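Local structure of acyl-CoA thioester hydrolase ybgC (Escherichia coli K-12, 3GRH) at residues Ser35-Leu40 against Ala366-Asp371; Ile281-Gly286 against Val308-Thr313; Ala312-Ile317 against Asp345-Gly350; Arg340-Asp345 against Asp371-Asn376; Arg377-Asn382 against Asn402-Tyr407. The protein is a putative thioesterase of the bacterial outer membrane that belongs to the pectinesterase family yet neither binds pectin nor shows pectinesterase activity. All coordinates share one frame; numbering follows the deposited sequence.

Interaction 1 (Ser35-Leu40 against Ala366-Asp371)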
# COMPACT_ATOMS: atom_id res chain seq x y z
N SER A 35 22.65 14.97 1.88
CA SER A 35 22.82 13.57 1.57
C SER A 35 21.88 12.68 2.36
O SER A 35 21.56 11.56 1.88
CB SER A 35 24.27 13.16 1.86
OG SER A 35 25.07 13.89 1.00
N SER A 36 21.50 13.11 3.55
CA SER A 36 20.58 12.31 4.36
C SER A 36 19.12 12.54 4.03
O SER A 36 18.29 11.76 4.37
CB SER A 36 20.80 12.57 5.82
OG SER A 36 22.09 12.05 6.17
N ARG A 37 18.82 13.69 3.42
CA ARG A 37 17.44 14.16 3.20
C ARG A 37 17.39 15.02 1.94
O ARG A 37 17.37 16.24 1.99
CB ARG A 37 16.92 14.95 4.40
CG ARG A 37 15.46 15.16 4.36
CD ARG A 37 14.95 15.70 5.71
NE ARG A 37 13.52 15.54 5.79
CZ ARG A 37 12.80 15.61 6.87
NH1 ARG A 37 13.35 15.96 8.04
NH2 ARG A 37 11.49 15.40 6.76
N PRO A 38 17.40 14.38 0.79
CA PRO A 38 17.37 15.15 -0.41
C PRO A 38 16.00 15.76 -0.70
O PRO A 38 14.98 15.12 -0.49
CB PRO A 38 17.70 14.14 -1.51
CG PRO A 38 17.86 12.87 -0.89
CD PRO A 38 17.59 12.93 0.57
N ILE A 39 16.03 16.98 -1.21
CA ILE A 39 14.88 17.81 -1.43
C ILE A 39 14.87 18.19 -2.88
O ILE A 39 15.83 18.68 -3.38
CB ILE A 39 14.85 19.08 -0.56
CG1 ILE A 39 14.93 18.75 0.95
CG2 ILE A 39 13.62 19.92 -0.86
CD1 ILE A 39 13.82 17.90 1.53
N LEU A 40 13.76 17.95 -3.55
CA LEU A 40 13.58 18.28 -4.97
C LEU A 40 13.38 19.75 -5.20
O LEU A 40 12.85 20.50 -4.38
CB LEU A 40 12.31 17.58 -5.51
CG LEU A 40 12.27 16.08 -5.51
CD1 LEU A 40 10.93 15.53 -6.01
CD2 LEU A 40 13.48 15.57 -6.30
N ALA A 366 17.11 14.06 11.30
CA ALA A 366 18.49 14.01 10.79
C ALA A 366 18.75 12.88 9.80
O ALA A 366 19.54 13.06 8.84
CB ALA A 366 19.46 13.91 11.93
N LYS A 367 18.09 11.74 9.98
CA LYS A 367 18.24 10.63 9.07
C LYS A 367 16.86 10.01 8.81
O LYS A 367 16.48 8.99 9.36
CB LYS A 367 19.16 9.59 9.64
CG LYS A 367 20.57 10.03 9.75
CD LYS A 367 21.45 8.85 10.06
CE LYS A 367 22.92 9.18 9.83
NZ LYS A 367 23.16 10.66 9.75
N PRO A 368 16.05 10.67 8.01
CA PRO A 368 14.72 10.17 7.77
C PRO A 368 14.62 8.91 6.92
O PRO A 368 13.60 8.29 6.93
CB PRO A 368 14.04 11.33 7.04
CG PRO A 368 15.18 12.07 6.45
CD PRO A 368 16.28 11.98 7.36
N TRP A 369 15.67 8.57 6.20
CA TRP A 369 15.71 7.41 5.37
C TRP A 369 16.80 6.45 5.82
O TRP A 369 17.97 6.80 6.03
CB TRP A 369 15.95 7.82 3.93
CG TRP A 369 15.06 8.85 3.37
CD1 TRP A 369 15.40 10.12 3.08
CD2 TRP A 369 13.67 8.71 2.96
NE1 TRP A 369 14.31 10.79 2.51
CE2 TRP A 369 13.26 9.90 2.45
CE3 TRP A 369 12.78 7.62 2.95
CZ2 TRP A 369 11.98 10.08 1.95
CZ3 TRP A 369 11.53 7.80 2.47
CH2 TRP A 369 11.14 8.99 1.98
N ALA A 370 16.39 5.21 6.02
CA ALA A 370 17.26 4.15 6.53
C ALA A 370 17.97 3.37 5.44
O ALA A 370 17.59 3.38 4.27
CB ALA A 370 16.43 3.20 7.40
N ASP A 371 18.97 2.60 5.84
CA ASP A 371 19.59 1.68 4.88
C ASP A 371 18.61 0.63 4.38
O ASP A 371 17.59 0.32 5.04
CB ASP A 371 20.73 0.95 5.54
CG ASP A 371 21.79 1.86 6.07
OD1 ASP A 371 21.77 3.11 5.83
OD2 ASP A 371 22.70 1.32 6.78
O HOH W 1 18.59 9.57 6.01
O HOH W 2 14.31 13.36 1.52

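Interaction 2 (Ile281-Gly286 against Val308-Thr313)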
# COMPACT_ATOMS: atom_id res chain seq x y z
N ILE A 281 5.50 -0.13 6.56
CA ILE A 281 4.07 -0.06 6.62
C ILE A 281 3.49 -0.17 5.21
O ILE A 281 2.47 -0.78 5.02
CB ILE A 281 3.66 1.20 7.31
CG1 ILE A 281 4.28 1.33 8.71
CG2 ILE A 281 2.13 1.31 7.36
CD1 ILE A 281 3.96 2.68 9.30
N VAL A 282 4.09 0.49 4.24
CA VAL A 282 3.65 0.44 2.82
C VAL A 282 4.84 -0.08 2.01
O VAL A 282 5.87 0.50 2.03
CB VAL A 282 3.26 1.83 2.29
CG1 VAL A 282 3.05 1.72 0.80
CG2 VAL A 282 2.03 2.33 3.07
N SER A 283 4.70 -1.27 1.45
CA SER A 283 5.77 -1.97 0.79
C SER A 283 5.39 -2.42 -0.58
O SER A 283 4.21 -2.66 -0.86
CB SER A 283 6.04 -3.26 1.61
OG SER A 283 6.48 -3.06 2.95
N GLY A 284 6.38 -2.55 -1.46
CA GLY A 284 6.21 -3.31 -2.65
C GLY A 284 6.47 -2.65 -3.93
O GLY A 284 7.10 -1.57 -4.02
N ARG A 285 5.97 -3.30 -4.99
CA ARG A 285 6.28 -2.90 -6.38
C ARG A 285 4.99 -2.51 -7.07
O ARG A 285 4.10 -3.30 -7.17
CB ARG A 285 6.89 -4.09 -7.10
CG ARG A 285 7.43 -3.79 -8.50
CD ARG A 285 8.36 -4.85 -9.00
NE ARG A 285 9.59 -4.86 -8.29
CZ ARG A 285 10.47 -5.86 -8.38
NH1 ARG A 285 10.27 -6.92 -9.17
NH2 ARG A 285 11.58 -5.77 -7.71
N GLY A 286 4.95 -1.31 -7.61
CA GLY A 286 3.74 -0.79 -8.24
C GLY A 286 3.81 0.71 -8.10
O GLY A 286 4.56 1.24 -7.27
N VAL A 308 8.04 4.01 7.25
CA VAL A 308 6.77 4.10 6.64
C VAL A 308 6.73 3.43 5.29
O VAL A 308 5.90 2.59 5.01
CB VAL A 308 6.26 5.53 6.54
CG1 VAL A 308 4.86 5.58 5.89
CG2 VAL A 308 6.27 6.15 7.97
N PHE A 309 7.66 3.82 4.40
CA PHE A 309 7.64 3.34 3.03
C PHE A 309 8.80 2.43 2.71
O PHE A 309 9.96 2.74 3.02
CB PHE A 309 7.72 4.54 2.06
CG PHE A 309 6.54 5.41 2.09
CD1 PHE A 309 5.32 5.01 1.57
CD2 PHE A 309 6.67 6.66 2.62
CE1 PHE A 309 4.22 5.82 1.70
CE2 PHE A 309 5.60 7.50 2.66
CZ PHE A 309 4.38 7.07 2.22
N ALA A 310 8.51 1.28 2.07
CA ALA A 310 9.54 0.33 1.62
C ALA A 310 9.28 -0.11 0.20
O ALA A 310 8.79 -1.23 -0.06
CB ALA A 310 9.53 -0.88 2.55
N PRO A 311 9.50 0.80 -0.73
CA PRO A 311 9.30 0.53 -2.12
C PRO A 311 10.37 -0.47 -2.67
O PRO A 311 11.59 -0.40 -2.31
CB PRO A 311 9.43 1.90 -2.75
CG PRO A 311 10.18 2.68 -1.86
CD PRO A 311 10.01 2.15 -0.49
N ALA A 312 9.90 -1.29 -3.58
CA ALA A 312 10.66 -2.31 -4.28
C ALA A 312 10.70 -2.02 -5.80
O ALA A 312 10.76 -2.92 -6.64
CB ALA A 312 10.10 -3.71 -4.03
N THR A 313 10.59 -0.77 -6.16
CA THR A 313 10.49 -0.32 -7.51
C THR A 313 11.72 -0.81 -8.33
O THR A 313 12.89 -0.65 -7.93
CB THR A 313 10.50 1.17 -7.52
OG1 THR A 313 9.72 1.67 -6.42
CG2 THR A 313 9.98 1.76 -8.90
O HOH W 3 7.24 0.63 -6.31

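Interaction 3 (Ala312-Ile317 against Asp345-Gly350)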
# COMPACT_ATOMS: atom_id res chain seq x y z
N ALA A 312 9.90 -1.29 -3.58
CA ALA A 312 10.66 -2.31 -4.28
C ALA A 312 10.70 -2.02 -5.80
O ALA A 312 10.76 -2.92 -6.64
CB ALA A 312 10.10 -3.71 -4.03
N THR A 313 10.59 -0.77 -6.16
CA THR A 313 10.49 -0.32 -7.51
C THR A 313 11.72 -0.81 -8.33
O THR A 313 12.89 -0.65 -7.93
CB THR A 313 10.50 1.17 -7.52
OG1 THR A 313 9.72 1.67 -6.42
CG2 THR A 313 9.98 1.76 -8.90
N LEU A 314 11.46 -1.28 -9.55
CA LEU A 314 12.50 -1.76 -10.41
C LEU A 314 13.35 -0.56 -10.83
O LEU A 314 12.85 0.53 -11.03
CB LEU A 314 11.90 -2.41 -11.66
CG LEU A 314 11.27 -3.73 -11.34
CD1 LEU A 314 10.36 -4.15 -12.51
CD2 LEU A 314 12.33 -4.74 -11.04
N SER A 315 14.65 -0.78 -11.01
CA SER A 315 15.55 0.37 -11.24
C SER A 315 15.35 1.02 -12.59
O SER A 315 15.68 2.22 -12.74
CB SER A 315 17.02 -0.03 -11.16
OG SER A 315 17.41 -0.48 -9.88
N ASN A 316 14.76 0.32 -13.57
CA ASN A 316 14.42 0.88 -14.86
C ASN A 316 13.08 1.60 -14.93
O ASN A 316 12.72 2.17 -15.97
CB ASN A 316 14.43 -0.19 -15.96
CG ASN A 316 13.44 -1.32 -15.69
OD1 ASN A 316 13.61 -2.03 -14.73
ND2 ASN A 316 12.36 -1.45 -16.50
N ILE A 317 12.32 1.52 -13.86
CA ILE A 317 10.95 2.09 -13.73
C ILE A 317 11.06 3.35 -12.91
O ILE A 317 11.74 3.40 -11.88
CB ILE A 317 9.96 1.09 -13.09
CG1 ILE A 317 9.82 -0.10 -14.03
CG2 ILE A 317 8.66 1.74 -12.63
CD1 ILE A 317 9.13 0.23 -15.37
N ASP A 345 15.80 -7.76 -5.04
CA ASP A 345 16.58 -8.30 -6.10
C ASP A 345 17.57 -7.24 -6.61
O ASP A 345 17.48 -6.07 -6.24
CB ASP A 345 15.63 -8.86 -7.20
CG ASP A 345 14.71 -7.80 -7.81
OD1 ASP A 345 15.19 -6.66 -7.91
OD2 ASP A 345 13.53 -8.09 -8.18
N ALA A 346 18.50 -7.62 -7.48
CA ALA A 346 19.57 -6.69 -7.85
C ALA A 346 19.07 -5.50 -8.67
O ALA A 346 19.62 -4.39 -8.60
CB ALA A 346 20.73 -7.43 -8.53
N ASN A 347 17.94 -5.67 -9.33
CA ASN A 347 17.50 -4.59 -10.18
C ASN A 347 16.43 -3.78 -9.50
O ASN A 347 15.53 -3.34 -10.17
CB ASN A 347 16.98 -5.11 -11.52
CG ASN A 347 16.87 -3.99 -12.58
OD1 ASN A 347 17.75 -3.11 -12.69
ND2 ASN A 347 15.80 -4.04 -13.38
N THR A 348 16.51 -3.59 -8.20
CA THR A 348 15.53 -2.79 -7.45
C THR A 348 16.24 -1.53 -6.91
O THR A 348 17.38 -1.63 -6.45
CB THR A 348 14.96 -3.57 -6.24
OG1 THR A 348 14.18 -4.67 -6.77
CG2 THR A 348 14.12 -2.70 -5.35
N ASN A 349 15.53 -0.41 -6.93
CA ASN A 349 16.01 0.83 -6.28
C ASN A 349 14.76 1.61 -5.91
O ASN A 349 14.22 2.36 -6.70
CB ASN A 349 16.90 1.62 -7.24
CG ASN A 349 17.57 2.74 -6.56
OD1 ASN A 349 17.69 2.75 -5.33
ND2 ASN A 349 18.18 3.62 -7.35
N GLY A 350 14.19 1.34 -4.73
CA GLY A 350 12.88 1.84 -4.48
C GLY A 350 12.68 3.34 -4.62
O GLY A 350 13.49 4.13 -4.15
O HOH W 4 17.30 3.67 -10.39
O HOH W 5 19.80 -1.27 -9.25

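Interaction 4 (Arg340-Asp345 against Asp371-Asn376)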
# COMPACT_ATOMS: atom_id res chain seq x y z
N ARG A 340 12.76 3.11 3.66
CA ARG A 340 14.02 2.41 3.27
C ARG A 340 13.69 1.62 2.04
O ARG A 340 12.55 1.28 1.75
CB ARG A 340 14.58 1.50 4.33
CG ARG A 340 13.61 0.46 4.78
CD ARG A 340 14.21 -0.36 5.90
NE ARG A 340 13.33 -1.42 6.35
CZ ARG A 340 13.67 -2.34 7.25
NH1 ARG A 340 14.88 -2.34 7.83
NH2 ARG A 340 12.81 -3.29 7.58
N SER A 341 14.68 1.38 1.20
CA SER A 341 14.40 0.63 0.00
C SER A 341 14.30 -0.86 0.30
O SER A 341 15.04 -1.37 1.14
CB SER A 341 15.53 0.90 -1.04
OG SER A 341 15.34 0.14 -2.25
N LEU A 342 13.36 -1.54 -0.36
CA LEU A 342 13.14 -2.97 -0.19
C LEU A 342 13.88 -3.66 -1.33
O LEU A 342 13.32 -3.85 -2.41
CB LEU A 342 11.63 -3.29 -0.21
CG LEU A 342 11.13 -4.70 -0.08
CD1 LEU A 342 11.67 -5.33 1.17
CD2 LEU A 342 9.61 -4.71 -0.05
N ASP A 343 15.16 -3.99 -1.08
CA ASP A 343 16.07 -4.45 -2.12
C ASP A 343 15.93 -5.97 -2.32
O ASP A 343 16.78 -6.77 -1.96
CB ASP A 343 17.48 -4.07 -1.78
CG ASP A 343 17.82 -2.64 -2.06
OD1 ASP A 343 16.95 -1.84 -2.52
OD2 ASP A 343 19.01 -2.34 -1.80
N VAL A 344 14.82 -6.35 -2.92
CA VAL A 344 14.41 -7.75 -3.06
C VAL A 344 15.23 -8.51 -4.10
O VAL A 344 15.38 -9.77 -4.04
CB VAL A 344 12.92 -7.86 -3.39
CG1 VAL A 344 12.08 -7.65 -2.14
CG2 VAL A 344 12.48 -6.92 -4.50
N ASP A 345 15.80 -7.76 -5.04
CA ASP A 345 16.58 -8.30 -6.10
C ASP A 345 17.57 -7.24 -6.61
O ASP A 345 17.48 -6.07 -6.24
CB ASP A 345 15.63 -8.86 -7.20
CG ASP A 345 14.71 -7.80 -7.81
OD1 ASP A 345 15.19 -6.66 -7.91
OD2 ASP A 345 13.53 -8.09 -8.18
N ASP A 371 18.97 2.60 5.84
CA ASP A 371 19.59 1.68 4.88
C ASP A 371 18.61 0.63 4.38
O ASP A 371 17.59 0.32 5.04
CB ASP A 371 20.73 0.95 5.54
CG ASP A 371 21.79 1.86 6.07
OD1 ASP A 371 21.77 3.11 5.83
OD2 ASP A 371 22.70 1.32 6.78
N ALA A 372 18.93 0.02 3.24
CA ALA A 372 17.96 -0.91 2.61
C ALA A 372 17.80 -2.20 3.36
O ALA A 372 18.75 -2.69 3.99
CB ALA A 372 18.38 -1.23 1.20
N VAL A 373 16.58 -2.72 3.31
CA VAL A 373 16.35 -4.03 3.90
C VAL A 373 16.78 -5.07 2.87
O VAL A 373 16.77 -4.83 1.65
CB VAL A 373 14.94 -4.17 4.48
CG1 VAL A 373 13.95 -3.99 3.44
CG2 VAL A 373 14.75 -5.52 5.24
N ILE A 374 17.25 -6.20 3.41
CA ILE A 374 17.67 -7.39 2.66
C ILE A 374 19.12 -7.23 2.25
O ILE A 374 19.97 -8.06 2.59
CB ILE A 374 16.73 -7.76 1.45
CG1 ILE A 374 15.33 -8.14 1.99
CG2 ILE A 374 17.30 -8.95 0.66
CD1 ILE A 374 14.27 -8.25 0.93
N SER A 375 19.44 -6.16 1.55
CA SER A 375 20.78 -5.94 1.10
C SER A 375 21.66 -5.13 2.02
O SER A 375 22.88 -5.17 1.85
CB SER A 375 20.75 -5.19 -0.21
OG SER A 375 20.21 -3.91 0.08
N ASN A 376 21.06 -4.42 2.97
CA ASN A 376 21.75 -3.51 3.86
C ASN A 376 22.55 -2.45 3.13
O ASN A 376 23.46 -1.91 3.68
CB ASN A 376 22.59 -4.25 4.88
CG ASN A 376 21.81 -5.33 5.58
OD1 ASN A 376 20.68 -5.12 5.99
ND2 ASN A 376 22.45 -6.51 5.77
O HOH W 6 17.19 -0.62 7.56

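Interaction 5 (Arg377-Asn382 against Asn402-Tyr407)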
# COMPACT_ATOMS: atom_id res chain seq x y z
N ARG A 377 22.10 -2.11 1.93
CA ARG A 377 22.72 -1.08 1.14
C ARG A 377 22.60 0.27 1.84
O ARG A 377 21.49 0.71 2.16
CB ARG A 377 22.06 -1.00 -0.21
CG ARG A 377 22.58 0.15 -1.04
CD ARG A 377 22.00 0.20 -2.44
NE ARG A 377 20.53 0.16 -2.54
CZ ARG A 377 19.78 1.00 -3.23
NH1 ARG A 377 20.31 2.06 -3.83
NH2 ARG A 377 18.49 0.78 -3.27
N PRO A 378 23.71 0.92 2.15
CA PRO A 378 23.61 2.15 2.92
C PRO A 378 22.80 3.22 2.22
O PRO A 378 22.88 3.34 1.01
CB PRO A 378 25.07 2.57 3.05
CG PRO A 378 25.81 1.31 2.98
CD PRO A 378 25.11 0.49 1.97
N PHE A 379 22.03 4.01 2.98
CA PHE A 379 21.26 5.05 2.34
C PHE A 379 22.22 6.07 1.74
O PHE A 379 23.22 6.43 2.39
CB PHE A 379 20.34 5.78 3.27
CG PHE A 379 19.63 6.87 2.60
CD1 PHE A 379 18.59 6.57 1.73
CD2 PHE A 379 19.95 8.20 2.81
CE1 PHE A 379 17.89 7.58 1.06
CE2 PHE A 379 19.27 9.21 2.11
CZ PHE A 379 18.24 8.90 1.26
N ALA A 380 21.94 6.50 0.51
CA ALA A 380 22.77 7.51 -0.18
C ALA A 380 21.92 8.45 -0.94
O ALA A 380 21.31 8.09 -1.93
CB ALA A 380 23.73 6.78 -1.17
N GLY A 381 21.82 9.67 -0.47
CA GLY A 381 20.99 10.65 -1.08
C GLY A 381 21.82 11.46 -2.04
O GLY A 381 22.97 11.82 -1.74
N ASN A 382 21.25 11.77 -3.19
CA ASN A 382 21.96 12.52 -4.23
C ASN A 382 21.64 13.99 -4.17
O ASN A 382 20.51 14.40 -4.34
CB ASN A 382 21.55 12.04 -5.60
CG ASN A 382 22.37 12.61 -6.71
OD1 ASN A 382 23.30 13.48 -6.52
ND2 ASN A 382 22.10 12.12 -7.88
N ASN A 402 19.99 6.42 -3.81
CA ASN A 402 18.61 6.08 -3.59
C ASN A 402 17.71 7.07 -4.32
O ASN A 402 18.16 8.08 -4.81
CB ASN A 402 18.36 6.04 -2.09
CG ASN A 402 18.82 4.78 -1.45
OD1 ASN A 402 18.15 3.70 -1.48
ND2 ASN A 402 20.00 4.82 -0.88
N ARG A 403 16.44 6.76 -4.37
CA ARG A 403 15.40 7.51 -5.07
C ARG A 403 14.25 7.80 -4.14
O ARG A 403 13.08 7.70 -4.48
CB ARG A 403 14.92 6.68 -6.26
CG ARG A 403 15.95 6.40 -7.27
CD ARG A 403 15.36 6.00 -8.61
NE ARG A 403 14.67 4.70 -8.51
CZ ARG A 403 13.97 4.15 -9.46
NH1 ARG A 403 13.79 4.81 -10.55
NH2 ARG A 403 13.43 2.96 -9.29
N MET A 404 14.60 8.31 -2.97
CA MET A 404 13.67 8.73 -1.92
C MET A 404 13.82 10.24 -1.69
O MET A 404 14.88 10.75 -1.30
CB MET A 404 13.93 7.81 -0.70
CG MET A 404 13.85 6.43 -1.18
SD MET A 404 14.78 5.28 -0.35
CE MET A 404 13.39 4.85 0.53
N TRP A 405 12.74 10.94 -1.98
CA TRP A 405 12.74 12.39 -2.09
C TRP A 405 11.59 13.10 -1.40
O TRP A 405 10.56 12.48 -1.18
CB TRP A 405 12.59 12.81 -3.55
CG TRP A 405 13.40 12.05 -4.56
CD1 TRP A 405 12.97 11.03 -5.26
CD2 TRP A 405 14.79 12.26 -4.94
NE1 TRP A 405 13.97 10.58 -6.13
CE2 TRP A 405 15.10 11.28 -5.90
CE3 TRP A 405 15.78 13.14 -4.55
CZ2 TRP A 405 16.36 11.21 -6.51
CZ3 TRP A 405 17.03 13.05 -5.15
CH2 TRP A 405 17.31 12.14 -6.11
N GLU A 406 11.83 14.38 -1.02
CA GLU A 406 10.81 15.20 -0.43
C GLU A 406 10.70 16.48 -1.18
O GLU A 406 11.65 16.92 -1.80
CB GLU A 406 11.14 15.52 0.98
CG GLU A 406 10.99 14.33 1.91
CD GLU A 406 11.31 14.72 3.27
OE1 GLU A 406 10.48 15.38 4.02
OE2 GLU A 406 12.49 14.49 3.55
N TYR A 407 9.54 17.06 -1.17
CA TYR A 407 9.27 18.40 -1.72
C TYR A 407 8.17 19.15 -0.97
O TYR A 407 7.08 18.61 -0.78
CB TYR A 407 8.87 18.29 -3.17
CG TYR A 407 8.55 19.59 -3.85
CD1 TYR A 407 9.52 20.51 -4.11
CD2 TYR A 407 7.24 19.87 -4.26
CE1 TYR A 407 9.24 21.68 -4.74
CE2 TYR A 407 6.95 21.07 -4.85
CZ TYR A 407 7.97 21.94 -5.13
OH TYR A 407 7.66 23.13 -5.75
O HOH W 7 18.80 10.48 -3.79

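Interaction 1 (Ser35-Leu40 against Ala366-Asp371)
At one end of the right-handed parallel beta-helix characteristic of pectinesterases, Ser-36 and Arg-37 of the N-terminal segment pack across Pro-368 and Trp-369, where the chain enters the outermost strand, 369-373. The extended Arg-37 side chain crosses the proline ring at about a right angle. With CG anti to the backbone N (chi1 -167°), the arginine carries its aliphatic part across the ring, and Pro-368 CG sits 3.7 Å from Arg-37 CD. The same CG lies over one face of the guanidinium, whose charge is directed past the proline: NE makes a salt bridge with Glu-406, and NH2 bonds to Gly-413 O. The proline ring thus packs against the apolar stem of a residue whose charge is satisfied beyond it. Ser-36 adds a close approach, its CB 3.3 Å from Ala-366 O, while Ser-36 O comes up to the indole edge, 3.6 Å from Trp-369 CD1 and near the ring plane. The two backbones are linked through water rather than directly. One water donates to Ser-36 O and accepts from Trp-369 N at 3.1 Å, bridging the two main chains. A second lies in the indole plane, taking the Trp-369 NE1 proton at 2.8 Å and giving one of its own to Pro-38 O, also at 2.8 Å.

Interaction 2 (Ile281-Gly286 against Val308-Thr313)
The Phe-309 ring carries Val-308 CG1 over the centre of one face, 3.8 Å above the plane, while Val-282 reaches it obliquely, CB 3.9 Å from Phe-309 CD1; the two side chains run side by side on the same face of the sheet. The other flat group, the guanidinium of Arg-285, is met at its edge and in its plane by Ala-312 O. A bend at chi3 (-69°) turns it side-on, so that NE donates to that oxygen at 2.8 Å and NH2 at 3.2 Å. Were Arg-285 replaced by alanine, Ala-312 O would lose both side-chain donors and Asp-345 would probably lack its salt-bridge mate. Between these ends a parallel ladder runs from Val-282 N on Val-308 O (2.9 Å) to Ala-312 N, above the carbonyl plane of Gly-284 O (2.8 Å). Gly-284 has backbone angles that would jam a CB against the preceding carbonyl. Ser-283, whose hydroxyl bonds to the main chain of Asp-280, the predicted nucleophile, shares its face with Ala-310. These are successive coils of the beta-helix: strand 249-251 flanks 283-284 on one side, 337-342 follows 307-311, and Val-282 and Phe-309 pack inward on Phe-321 of strand 321-324.

Interaction 3 (Ala312-Ile317 against Asp345-Gly350)
Thr-348 and Asn-347 owe their contacts with Ala-312 and Asn-316 to their first torsions. In Thr-348 (chi1 -67°) CG2 stands opposite the backbone N and presses to 3.5 Å from Ala-312 C, while OG1 is swung round to Asp-345 OD1, donating at 2.5 Å from above the carboxylate plane. Asn-316 is folded back, its CG between N and the carbonyl carbon (chi1 59°), and Asn-347 has CG trans to N; the planes of their amides are nearly parallel, 5° apart, though offset from each other, and a weak bond joins Asn-347 ND2 to Asn-316 OD1. With a valine at Thr-348 the hydroxyl donor to Asp-345 OD1 is gone, and that carboxylate would probably be freer to turn. The backbones meet at a single bridge, Leu-314 with Thr-348. Asn-349 N points almost straight at Thr-313 O, 2.8 Å away, whereas Ser-315 N approaches Asn-347 O from above the carbonyl plane, also at 2.8 Å. Ser-315 OG rests 3.4 Å from Asn-349 CB and shares a water with Ala-346 O. These two loops leave neighbouring coils of the beta-helix, each heading for its next strand. Chemically the join is mostly polar main chain, with one cost, the buried Thr-313 N that has no partner; Asp-345, held by Thr-348 and by its salt bridge to Arg-285, is likely to stay ionised.

Interaction 4 (Arg340-Asp345 against Asp371-Asn376)
Arg-340 and Val-373 meet on adjacent coils of the parallel beta-helix, strands 337-342 and 369-373, beside the predicted catalytic aspartate. The arginine leaves its backbone with CG between N and the carbonyl carbon (chi1 56°) and then runs fully extended, a course that takes its guanidinium across the valine: Val-373 CB sits over the centre of one guanidinium face, 3.5 Å above its plane. The rotation of the charged group is fixed further by a salt bridge from NE to Asp-280 and a cation-pi contact with Tyr-307, consistent with the substrate-binding role inferred for this arginine by similarity. A water in the guanidinium plane links NH1 to Asp-371 O. On the other flank of Val-373, Leu-342 lies alongside and points the same way; its CD1 comes to 3.5 Å from Val-373 CG1, tighter than usual packing, and to 3.9 Å from Ile-374 CD1. Between the backbones, Val-373 N donates to Ser-341 O at 3.0 Å, nearly along the C=O axis, and Asp-343 N to Val-373 O at 3.3 Å. Beyond this the strands end as Asp-343 centres an inverse gamma turn. Its carboxylate is gripped at both oxygens: OD2 also meets Arg-377 in a salt bridge and takes the Ser-375 OG proton at 2.7 Å from the anti side, tilted out of the carboxylate plane, while Ser-341 OG donates to OD1 at 2.6 Å.

Interaction 5 (Arg377-Asn382 against Asn402-Tyr407)
The side chain of Asn-402 lies between Arg-377 and Phe-379, which reach its amide from roughly opposite sides. Arg-377 and Asn-402 run antiparallel alongside one another, their planes 24° apart, the end of the amide lying over one guanidinium face but displaced toward its rim. The arginine reaches this position through a bend at chi3 (53°), and its polar end is engaged further on, NE in a salt bridge with Asp-343 and NH2 on Asn-349 OD1. On the other side the Phe-379 ring is turned only 18° from the amide plane, although the two side chains cross at a slant; Phe-379 CE1 comes to 3.5 Å from Asn-402 CB. Met-404 approaches the same ring at its edge, SD 4.1 Å from Phe-379 CE1 and 5.4 Å from the ring centroid, a Met-aromatic contact close to the ring plane. One main-chain bond joins the segments directly: Asn-402 N to Ala-380 O, 2.8 Å and nearly straight. Two residues along the loop, a water accepts from Asn-382 N at 2.8 Å and donates to Asn-402 O at 2.7 Å. Asn-382 O meanwhile faces the edge of the indole, 3.8 Å from Trp-405 CZ3. The loop 377-382 thus lies against the start of strand 403-407, the outermost member of its beta-helix face; that strand pairs with 351-355, while Phe-379 meets the ring of Trp-369 on strand 369-373.

Overall arrangement
Interactions 2 and 4 extend one face of the beta-helix coil by coil: Phe-309 O accepts from Arg-340 N at 2.9 Å, and the Arg-340 side chain lies about 3 Å from that of Asp-280, the predicted nucleophile. Interaction 3 joins the loops that follow strands 307-311 and 337-342 and shares Ala-312 and Thr-313 with interaction 2 and Asp-345 with interaction 4. Interactions 1 and 5, with centres about 6 Å apart, meet at the end of the solenoid, joined by the salt bridge of Arg-37 NE to Glu-406 OE2 at 2.7 Å. Arg-403 ties interaction 5 back to interaction 3. Trp-369 and Met-404 bring this end to about 6 and 5 Å from the Arg-340 side chain.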